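Local coordinates for hypothetical protein SMU.776 (Streptococcus mutans, PDB 2B78) that is a putative S-adenosylmethionine-dependent methyltransferase that may bind RNA, although its function has not been established, at residues K3-L14 / Q37-L46; L197-E205 / L359-A367. All coordinates share one frame; numbering follows the deposited sequence.

Contact 1: residues K3-L14 / Q37-L46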
loop_
_atom_site.group_PDB
_atom_site.type_symbol
_atom_site.label_atom_id
_atom_site.label_comp_id
_atom_site.label_asym_id
_atom_site.label_seq_id
_atom_site.Cartn_x
_atom_site.Cartn_y
_atom_site.Cartn_z
ATOM N N LYS A 3 -30.732 15.184 2.221
ATOM C CA LYS A 3 -30.677 15.120 0.764
ATOM C C LYS A 3 -29.646 16.152 0.316
ATOM O O LYS A 3 -29.878 17.362 0.397
ATOM C CB LYS A 3 -32.054 15.450 0.178
ATOM C CG LYS A 3 -32.070 15.871 -1.287
ATOM C CD LYS A 3 -33.449 16.430 -1.657
ATOM C CE LYS A 3 -33.451 17.152 -3.003
ATOM N NZ LYS A 3 -33.261 16.244 -4.166
ATOM N N LEU A 4 -28.501 15.666 -0.146
ATOM C CA LEU A 4 -27.423 16.537 -0.587
ATOM C C LEU A 4 -27.478 16.757 -2.092
ATOM O O LEU A 4 -27.374 15.807 -2.871
ATOM C CB LEU A 4 -26.079 15.917 -0.196
ATOM C CG LEU A 4 -24.779 16.676 -0.471
ATOM C CD1 LEU A 4 -24.805 18.031 0.231
ATOM C CD2 LEU A 4 -23.599 15.841 0.025
ATOM N N MET A 5 -27.661 18.008 -2.504
ATOM C CA MET A 5 -27.708 18.316 -3.929
ATOM C C MET A 5 -26.262 18.553 -4.343
ATOM O O MET A 5 -25.565 19.380 -3.756
ATOM C CB MET A 5 -28.555 19.563 -4.192
ATOM C CG MET A 5 -28.882 19.774 -5.665
ATOM S SD MET A 5 -30.006 21.161 -5.941
ATOM C CE MET A 5 -31.569 20.409 -5.475
ATOM N N VAL A 6 -25.808 17.820 -5.351
ATOM C CA VAL A 6 -24.430 17.932 -5.792
ATOM C C VAL A 6 -24.222 18.755 -7.056
ATOM O O VAL A 6 -25.145 18.968 -7.835
ATOM C CB VAL A 6 -23.831 16.528 -5.985
ATOM C CG1 VAL A 6 -24.035 15.724 -4.708
ATOM C CG2 VAL A 6 -24.495 15.824 -7.164
ATOM N N GLY A 7 -22.986 19.210 -7.241
ATOM C CA GLY A 7 -22.641 20.009 -8.404
ATOM C C GLY A 7 -22.523 19.191 -9.673
ATOM O O GLY A 7 -22.508 17.958 -9.636
ATOM N N SER A 8 -22.429 19.881 -10.806
ATOM C CA SER A 8 -22.320 19.216 -12.093
ATOM C C SER A 8 -21.142 18.243 -12.138
ATOM O O SER A 8 -21.298 17.086 -12.537
ATOM C CB SER A 8 -22.182 20.261 -13.206
ATOM O OG SER A 8 -22.202 19.635 -14.479
ATOM N N PHE A 9 -19.964 18.706 -11.726
ATOM C CA PHE A 9 -18.774 17.856 -11.743
ATOM C C PHE A 9 -18.950 16.629 -10.848
ATOM O O PHE A 9 -18.647 15.508 -11.252
ATOM C CB PHE A 9 -17.542 18.644 -11.282
ATOM C CG PHE A 9 -16.257 18.153 -11.885
ATOM C CD1 PHE A 9 -15.969 18.399 -13.226
ATOM C CD2 PHE A 9 -15.346 17.424 -11.128
ATOM C CE1 PHE A 9 -14.792 17.923 -13.802
ATOM C CE2 PHE A 9 -14.167 16.943 -11.691
ATOM C CZ PHE A 9 -13.889 17.192 -13.033
ATOM N N ALA A 10 -19.422 16.844 -9.626
ATOM C CA ALA A 10 -19.639 15.736 -8.703
ATOM C C ALA A 10 -20.578 14.720 -9.344
ATOM O O ALA A 10 -20.385 13.511 -9.219
ATOM C CB ALA A 10 -20.237 16.256 -7.394
ATOM N N GLU A 11 -21.585 15.226 -10.047
ATOM C CA GLU A 11 -22.581 14.392 -10.717
ATOM C C GLU A 11 -21.993 13.471 -11.791
ATOM O O GLU A 11 -22.187 12.257 -11.748
ATOM C CB GLU A 11 -23.656 15.285 -11.351
ATOM C CG GLU A 11 -24.875 14.529 -11.843
ATOM C CD GLU A 11 -25.854 15.416 -12.593
ATOM O OE1 GLU A 11 -26.089 16.556 -12.146
ATOM O OE2 GLU A 11 -26.396 14.965 -13.624
ATOM N N LYS A 12 -21.284 14.042 -12.759
ATOM C CA LYS A 12 -20.708 13.230 -13.824
ATOM C C LYS A 12 -19.803 12.139 -13.258
ATOM O O LYS A 12 -19.788 11.017 -13.760
ATOM C CB LYS A 12 -19.937 14.109 -14.826
ATOM C CG LYS A 12 -18.765 14.879 -14.242
ATOM C CD LYS A 12 -18.255 15.963 -15.198
ATOM C CE LYS A 12 -17.090 15.506 -16.079
ATOM N NZ LYS A 12 -17.425 14.475 -17.105
ATOM N N LYS A 13 -19.058 12.453 -12.205
ATOM C CA LYS A 13 -18.178 11.455 -11.608
ATOM C C LYS A 13 -19.001 10.327 -11.000
ATOM O O LYS A 13 -18.704 9.150 -11.215
ATOM C CB LYS A 13 -17.279 12.099 -10.551
ATOM C CG LYS A 13 -16.219 13.006 -11.154
ATOM C CD LYS A 13 -15.441 13.784 -10.104
ATOM C CE LYS A 13 -14.462 12.901 -9.354
ATOM N NZ LYS A 13 -13.592 13.709 -8.452
ATOM N N LEU A 14 -20.039 10.685 -10.251
ATOM C CA LEU A 14 -20.906 9.683 -9.640
ATOM C C LEU A 14 -21.486 8.779 -10.713
ATOM O O LEU A 14 -21.443 7.556 -10.588
ATOM C CB LEU A 14 -22.046 10.347 -8.858
ATOM C CG LEU A 14 -21.699 10.893 -7.474
ATOM C CD1 LEU A 14 -22.867 11.707 -6.920
ATOM C CD2 LEU A 14 -21.354 9.724 -6.550
ATOM N N GLN A 37 -28.250 11.068 1.013
ATOM C CA GLN A 37 -28.735 10.662 -0.292
ATOM C C GLN A 37 -28.301 11.768 -1.229
ATOM O O GLN A 37 -28.603 12.940 -0.999
ATOM C CB GLN A 37 -30.256 10.549 -0.310
ATOM C CG GLN A 37 -30.825 9.540 0.666
ATOM C CD GLN A 37 -32.314 9.346 0.462
ATOM O OE1 GLN A 37 -33.079 10.316 0.422
ATOM N NE2 GLN A 37 -32.737 8.090 0.328
ATOM N N LEU A 38 -27.579 11.394 -2.276
ATOM C CA LEU A 38 -27.083 12.356 -3.249
ATOM C C LEU A 38 -28.083 12.588 -4.368
ATOM O O LEU A 38 -28.630 11.634 -4.923
ATOM C CB LEU A 38 -25.773 11.852 -3.848
ATOM C CG LEU A 38 -24.714 11.460 -2.817
ATOM C CD1 LEU A 38 -23.468 10.968 -3.529
ATOM C CD2 LEU A 38 -24.397 12.660 -1.934
ATOM N N TYR A 39 -28.296 13.859 -4.699
ATOM C CA TYR A 39 -29.218 14.258 -5.762
ATOM C C TYR A 39 -28.555 15.271 -6.701
ATOM O O TYR A 39 -27.707 16.057 -6.277
ATOM C CB TYR A 39 -30.472 14.897 -5.156
ATOM C CG TYR A 39 -31.500 13.911 -4.653
ATOM C CD1 TYR A 39 -32.555 13.505 -5.467
ATOM C CD2 TYR A 39 -31.415 13.376 -3.366
ATOM C CE1 TYR A 39 -33.509 12.587 -5.007
ATOM C CE2 TYR A 39 -32.358 12.460 -2.901
ATOM C CZ TYR A 39 -33.401 12.072 -3.728
ATOM O OH TYR A 39 -34.334 11.166 -3.278
ATOM N N SER A 40 -28.950 15.251 -7.971
ATOM C CA SER A 40 -28.408 16.191 -8.955
ATOM C C SER A 40 -29.151 17.514 -8.793
ATOM O O SER A 40 -30.016 17.639 -7.921
ATOM C CB SER A 40 -28.630 15.668 -10.374
ATOM O OG SER A 40 -30.011 15.655 -10.678
ATOM N N ASP A 41 -28.819 18.493 -9.631
ATOM C CA ASP A 41 -29.462 19.808 -9.585
ATOM C C ASP A 41 -30.882 19.743 -10.134
ATOM O O ASP A 41 -31.673 20.674 -9.954
ATOM C CB ASP A 41 -28.649 20.838 -10.383
ATOM C CG ASP A 41 -28.275 20.346 -11.772
ATOM O OD1 ASP A 41 -29.152 19.784 -12.466
ATOM O OD2 ASP A 41 -27.102 20.526 -12.178
ATOM N N ALA A 42 -31.197 18.638 -10.802
ATOM C CA ALA A 42 -32.520 18.426 -11.376
ATOM C C ALA A 42 -33.363 17.588 -10.423
ATOM O O ALA A 42 -34.425 17.086 -10.792
ATOM C CB ALA A 42 -32.399 17.723 -12.726
ATOM N N ASP A 43 -32.873 17.433 -9.197
ATOM C CA ASP A 43 -33.573 16.666 -8.171
ATOM C C ASP A 43 -33.678 15.181 -8.484
ATOM O O ASP A 43 -34.632 14.521 -8.064
ATOM C CB ASP A 43 -34.975 17.234 -7.953
ATOM C CG ASP A 43 -34.949 18.663 -7.462
ATOM O OD1 ASP A 43 -34.342 18.911 -6.398
ATOM O OD2 ASP A 43 -35.538 19.537 -8.137
ATOM N N ILE A 44 -32.707 14.654 -9.223
ATOM C CA ILE A 44 -32.712 13.237 -9.563
ATOM C C ILE A 44 -31.837 12.474 -8.570
ATOM O O ILE A 44 -30.754 12.931 -8.210
ATOM C CB ILE A 44 -32.176 12.991 -10.988
ATOM C CG1 ILE A 44 -32.955 13.844 -11.996
ATOM C CG2 ILE A 44 -32.283 11.514 -11.332
ATOM C CD1 ILE A 44 -34.458 13.616 -11.994
ATOM N N PHE A 45 -32.316 11.312 -8.131
ATOM C CA PHE A 45 -31.588 10.490 -7.167
ATOM C C PHE A 45 -30.328 9.888 -7.778
ATOM O O PHE A 45 -30.395 9.183 -8.786
ATOM C CB PHE A 45 -32.495 9.371 -6.653
ATOM C CG PHE A 45 -31.847 8.484 -5.631
ATOM C CD1 PHE A 45 -31.442 8.997 -4.403
ATOM C CD2 PHE A 45 -31.646 7.134 -5.895
ATOM C CE1 PHE A 45 -30.845 8.178 -3.450
ATOM C CE2 PHE A 45 -31.048 6.302 -4.948
ATOM C CZ PHE A 45 -30.647 6.827 -3.722
ATOM N N LEU A 46 -29.180 10.158 -7.160
ATOM C CA LEU A 46 -27.906 9.642 -7.664
ATOM C C LEU A 46 -27.327 8.521 -6.809
ATOM O O LEU A 46 -26.368 7.858 -7.214
ATOM C CB LEU A 46 -26.884 10.780 -7.775
ATOM C CG LEU A 46 -27.224 11.925 -8.741
ATOM C CD1 LEU A 46 -26.204 13.044 -8.573
ATOM C CD2 LEU A 46 -27.234 11.415 -10.179
HETATM O O HOH W 1 -25.927 18.668 -10.441
HETATM O O HOH W 2 -24.460 6.603 -9.367
#
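Lys3 runs extended from CB to CE and then turns at its last torsion (chi4 69°), which sets its ammonium over one face of the Tyr39 ring. Tyr39 turns to meet it, its CG lying anti to its own carbonyl carbon (chi1 -81°). The result is a cation-pi contact: NZ stands 3.4 Å from the ring centroid, displaced toward the CG side, while Lys3 CG rests on CD2. A long salt bridge from Lys3 NZ to Asp43 OD1, 3.6 Å, adds a formal counter-charge, and the methyl CE of Met5 touches the same carboxylate oxygen.

Beneath these side chains, strands 3-5 and 37-39 pair in parallel. Leu4 N bonds to Gln37 O (2.9 Å), Leu4 O receives Tyr39 N, and Val6 N reaches Tyr39 O almost linearly. On the sheet face of Leu4 and Leu38 the chemistry is apolar. The two leucines lie side by side, CD2 to CD2, and helix 8-16 covers that face by bringing Leu14 CD1 to 3.5 Å from Leu38 CD1. Leu46 CD1 fits among Val6 CG2, Glu11 CG and Leu14 CD1; branched aliphatic residues suit such close filling.

Ser40 begins the type I turn to Asp43, and its OG accepts from Ala42 N in an ST turn and also from Ile44 N. Water 1 joins the segments: it accepts from Asp41 N and its oxygen lies 2.7 Å from both Val6 O and Glu11 OE1, though it has too few protons for all the acceptors in reach. Glu11 OE1 and Asp41 OD2 are 4.1 Å apart, a like-charge pair that may raise the proton affinity of either carboxylate. The edge of this PUA-like domain thus combines an apolar seam under the helix with a polar outer face, where ring and carboxylate together probably stabilise the lysine charge.

Contact 2: residues L197-E205 / L359-A367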
loop_
_atom_site.group_PDB
_atom_site.type_symbol
_atom_site.label_atom_id
_atom_site.label_comp_id
_atom_site.label_asym_id
_atom_site.label_seq_id
_atom_site.Cartn_x
_atom_site.Cartn_y
_atom_site.Cartn_z
ATOM N N LEU A 197 2.260 -5.479 1.681
ATOM C CA LEU A 197 1.802 -6.525 0.785
ATOM C C LEU A 197 1.594 -6.085 -0.650
ATOM O O LEU A 197 1.716 -6.901 -1.565
ATOM C CB LEU A 197 0.505 -7.149 1.330
ATOM C CG LEU A 197 0.596 -7.814 2.717
ATOM C CD1 LEU A 197 -0.771 -8.353 3.112
ATOM C CD2 LEU A 197 1.611 -8.945 2.697
ATOM N N ASP A 198 1.281 -4.810 -0.864
ATOM C CA ASP A 198 1.058 -4.346 -2.229
ATOM C C ASP A 198 2.286 -4.433 -3.134
ATOM O O ASP A 198 2.162 -4.375 -4.351
ATOM C CB ASP A 198 0.484 -2.916 -2.245
ATOM C CG ASP A 198 1.292 -1.936 -1.409
ATOM O OD1 ASP A 198 2.533 -1.959 -1.478
ATOM O OD2 ASP A 198 0.667 -1.126 -0.687
ATOM N N GLN A 199 3.473 -4.591 -2.560
ATOM C CA GLN A 199 4.684 -4.695 -3.384
ATOM C C GLN A 199 5.095 -6.139 -3.686
ATOM O O GLN A 199 6.232 -6.408 -4.117
ATOM C CB GLN A 199 5.832 -3.956 -2.694
ATOM C CG GLN A 199 5.464 -2.519 -2.378
ATOM C CD GLN A 199 6.555 -1.758 -1.666
ATOM O OE1 GLN A 199 7.008 -2.156 -0.588
ATOM N NE2 GLN A 199 6.981 -0.640 -2.261
ATOM N N ARG A 200 4.158 -7.060 -3.483
ATOM C CA ARG A 200 4.409 -8.487 -3.698
ATOM C C ARG A 200 4.954 -8.856 -5.066
ATOM O O ARG A 200 5.826 -9.710 -5.180
ATOM C CB ARG A 200 3.129 -9.290 -3.469
ATOM C CG ARG A 200 3.275 -10.779 -3.794
ATOM C CD ARG A 200 2.026 -11.559 -3.407
ATOM N NE ARG A 200 0.886 -11.180 -4.230
ATOM C CZ ARG A 200 -0.098 -10.365 -3.857
ATOM N NH1 ARG A 200 -0.114 -9.820 -2.653
ATOM N NH2 ARG A 200 -1.070 -10.093 -4.713
ATOM N N GLN A 201 4.430 -8.235 -6.112
ATOM C CA GLN A 201 4.883 -8.587 -7.448
ATOM C C GLN A 201 6.260 -8.005 -7.756
ATOM O O GLN A 201 6.972 -8.519 -8.609
ATOM C CB GLN A 201 3.822 -8.168 -8.476
ATOM C CG GLN A 201 2.445 -8.757 -8.110
ATOM C CD GLN A 201 1.378 -8.531 -9.158
ATOM O OE1 GLN A 201 1.523 -7.692 -10.048
ATOM N NE2 GLN A 201 0.282 -9.270 -9.043
ATOM N N VAL A 202 6.651 -6.953 -7.044
ATOM C CA VAL A 202 7.972 -6.365 -7.254
ATOM C C VAL A 202 8.974 -7.306 -6.590
ATOM O O VAL A 202 10.048 -7.579 -7.140
ATOM C CB VAL A 202 8.096 -4.960 -6.616
ATOM C CG1 VAL A 202 9.462 -4.377 -6.936
ATOM C CG2 VAL A 202 7.002 -4.036 -7.144
ATOM N N ARG A 203 8.623 -7.797 -5.399
ATOM C CA ARG A 203 9.485 -8.737 -4.694
ATOM C C ARG A 203 9.565 -10.040 -5.491
ATOM O O ARG A 203 10.598 -10.702 -5.488
ATOM C CB ARG A 203 8.970 -9.008 -3.277
ATOM C CG ARG A 203 9.246 -7.867 -2.299
ATOM C CD ARG A 203 8.887 -8.231 -0.865
ATOM N NE ARG A 203 7.440 -8.374 -0.679
ATOM C CZ ARG A 203 6.622 -7.373 -0.370
ATOM N NH1 ARG A 203 7.102 -6.148 -0.205
ATOM N NH2 ARG A 203 5.324 -7.599 -0.233
ATOM N N ASN A 204 8.483 -10.410 -6.175
ATOM C CA ASN A 204 8.492 -11.626 -6.990
ATOM C C ASN A 204 9.551 -11.530 -8.094
ATOM O O ASN A 204 10.230 -12.512 -8.404
ATOM C CB ASN A 204 7.115 -11.867 -7.636
ATOM C CG ASN A 204 7.043 -13.194 -8.379
ATOM O OD1 ASN A 204 7.258 -14.267 -7.791
ATOM N ND2 ASN A 204 6.732 -13.134 -9.671
ATOM N N GLU A 205 9.668 -10.350 -8.701
ATOM C CA GLU A 205 10.639 -10.133 -9.778
ATOM C C GLU A 205 12.060 -10.317 -9.265
ATOM O O GLU A 205 12.917 -10.879 -9.955
ATOM C CB GLU A 205 10.503 -8.718 -10.352
ATOM C CG GLU A 205 9.168 -8.447 -11.022
ATOM C CD GLU A 205 9.006 -9.215 -12.314
ATOM O OE1 GLU A 205 9.730 -8.894 -13.281
ATOM O OE2 GLU A 205 8.168 -10.141 -12.365
ATOM N N LEU A 359 6.493 -0.517 -15.615
ATOM C CA LEU A 359 5.723 0.206 -14.603
ATOM C C LEU A 359 4.792 -0.833 -13.997
ATOM O O LEU A 359 4.039 -1.492 -14.711
ATOM C CB LEU A 359 4.885 1.344 -15.206
ATOM C CG LEU A 359 3.778 1.939 -14.314
ATOM C CD1 LEU A 359 4.367 2.514 -13.024
ATOM C CD2 LEU A 359 3.039 3.030 -15.070
ATOM N N GLN A 360 4.869 -1.011 -12.685
ATOM C CA GLN A 360 4.003 -1.967 -12.004
ATOM C C GLN A 360 3.191 -1.163 -11.008
ATOM O O GLN A 360 3.676 -0.184 -10.441
ATOM C CB GLN A 360 4.831 -3.022 -11.255
ATOM C CG GLN A 360 5.794 -3.817 -12.128
ATOM C CD GLN A 360 6.734 -4.699 -11.317
ATOM O OE1 GLN A 360 6.328 -5.721 -10.761
ATOM N NE2 GLN A 360 8.000 -4.300 -11.243
ATOM N N GLN A 361 1.945 -1.556 -10.804
ATOM C CA GLN A 361 1.108 -0.858 -9.845
ATOM C C GLN A 361 0.445 -1.885 -8.940
ATOM O O GLN A 361 0.954 -2.999 -8.805
ATOM C CB GLN A 361 0.089 0.031 -10.566
ATOM C CG GLN A 361 0.771 1.094 -11.447
ATOM C CD GLN A 361 -0.113 2.283 -11.772
ATOM O OE1 GLN A 361 -0.401 3.122 -10.909
ATOM N NE2 GLN A 361 -0.549 2.368 -13.022
ATOM N N LEU A 362 -0.672 -1.531 -8.322
ATOM C CA LEU A 362 -1.317 -2.450 -7.389
ATOM C C LEU A 362 -1.685 -3.811 -7.947
ATOM O O LEU A 362 -2.176 -3.934 -9.076
ATOM C CB LEU A 362 -2.568 -1.809 -6.776
ATOM C CG LEU A 362 -2.357 -0.589 -5.869
ATOM C CD1 LEU A 362 -3.707 -0.080 -5.436
ATOM C CD2 LEU A 362 -1.494 -0.943 -4.650
ATOM N N PRO A 363 -1.428 -4.866 -7.159
ATOM C CA PRO A 363 -1.736 -6.244 -7.545
ATOM C C PRO A 363 -3.244 -6.458 -7.349
ATOM O O PRO A 363 -3.888 -5.710 -6.605
ATOM C CB PRO A 363 -0.848 -7.063 -6.608
ATOM C CG PRO A 363 -0.807 -6.216 -5.379
ATOM C CD PRO A 363 -0.590 -4.835 -5.945
ATOM N N SER A 364 -3.803 -7.464 -8.025
ATOM C CA SER A 364 -5.243 -7.739 -7.989
ATOM C C SER A 364 -5.957 -7.788 -6.639
ATOM O O SER A 364 -7.161 -7.483 -6.563
ATOM C CB SER A 364 -5.531 -9.036 -8.741
ATOM O OG SER A 364 -4.935 -10.126 -8.070
ATOM N N ASP A 365 -5.251 -8.181 -5.582
ATOM C CA ASP A 365 -5.886 -8.237 -4.268
ATOM C C ASP A 365 -6.101 -6.837 -3.715
ATOM O O ASP A 365 -7.026 -6.603 -2.941
ATOM C CB ASP A 365 -5.085 -9.113 -3.292
ATOM C CG ASP A 365 -3.635 -8.703 -3.170
ATOM O OD1 ASP A 365 -3.025 -8.349 -4.197
ATOM O OD2 ASP A 365 -3.098 -8.771 -2.040
ATOM N N PHE A 366 -5.243 -5.901 -4.098
ATOM C CA PHE A 366 -5.428 -4.515 -3.676
ATOM C C PHE A 366 -6.297 -3.946 -4.797
ATOM O O PHE A 366 -5.856 -3.106 -5.587
ATOM C CB PHE A 366 -4.077 -3.795 -3.599
ATOM C CG PHE A 366 -3.321 -4.062 -2.320
ATOM C CD1 PHE A 366 -3.265 -3.093 -1.321
ATOM C CD2 PHE A 366 -2.678 -5.280 -2.112
ATOM C CE1 PHE A 366 -2.577 -3.334 -0.134
ATOM C CE2 PHE A 366 -1.987 -5.534 -0.926
ATOM C CZ PHE A 366 -1.937 -4.555 0.066
ATOM N N ALA A 367 -7.529 -4.451 -4.868
ATOM C CA ALA A 367 -8.492 -4.073 -5.898
ATOM C C ALA A 367 -8.636 -2.582 -6.124
ATOM O O ALA A 367 -8.785 -1.792 -5.189
ATOM C CB ALA A 367 -9.869 -4.687 -5.590
HETATM O O HOH W 3 -2.302 -8.891 -10.061
HETATM O O HOH W 4 2.874 -4.880 -9.353
#
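A buried tertiary contact joins the start of helix 200-210 to the loop leaving strand 355-360, an outermost strand of the Rossmann-like methyltransferase sheet. Its charged centre is the salt bridge between Arg200 and Asp365. The arginine grips end-on: NH2 meets OD1 at 2.7 Å and 172°, and NH1 meets OD2 at 3.2 Å. OD1 lies in the guanidinium plane, but both oxygens are approached from above the carboxylate plane, the two groups being turned 58° apart. A bend at chi3 (67°) swings the long arginine chain toward the turn from Pro363 to Phe366, which carries the aspartate.

Beside this pair, Asp198 lays its CB over the centre of the Phe366 ring, 3.6 Å from the centroid, in a CH-pi contact. Leu197 CB comes to the edge of that ring, in its plane. Leu362 CD2 also touches Asp198 CB, and Pro363, compact and rigid, sets CD 3.2 Å from Asp198 O. Gln201, with both a donor and an acceptor, serves two waters: NE2 shares water 3 with Ser364 N, and OE1 shares water 4 with Gln361 O.

Asp365 OD2 also accepts from Arg98 N on strand 96-101, so the carboxylate has partners in two parts of the chain. Such pairing probably offsets the cost of burying both charges and favours the ionised aspartate.

Contacts 1 and 2 belong to different domains and do not touch: their centres are 35 Å apart and their nearest atoms about 16 Å. They follow one another along the chain, contact 1 closing before contact 2 opens. Contact 1 lies in the PUA-like part and contact 2 in the methyltransferase part; the centre of contact 1 is about 31 Å from the centre of the chain, and that of contact 2 about 9 Å. Through Asp365 and Phe366, contact 2 also reaches strand 96-101, an outermost strand of a separate five-stranded sheet. Both lie away from Asp242, Arg246, Asp271 and Val272, which bind S-adenosyl-L-homocysteine in a structure of this protein, and neither contact contains any of these four residues.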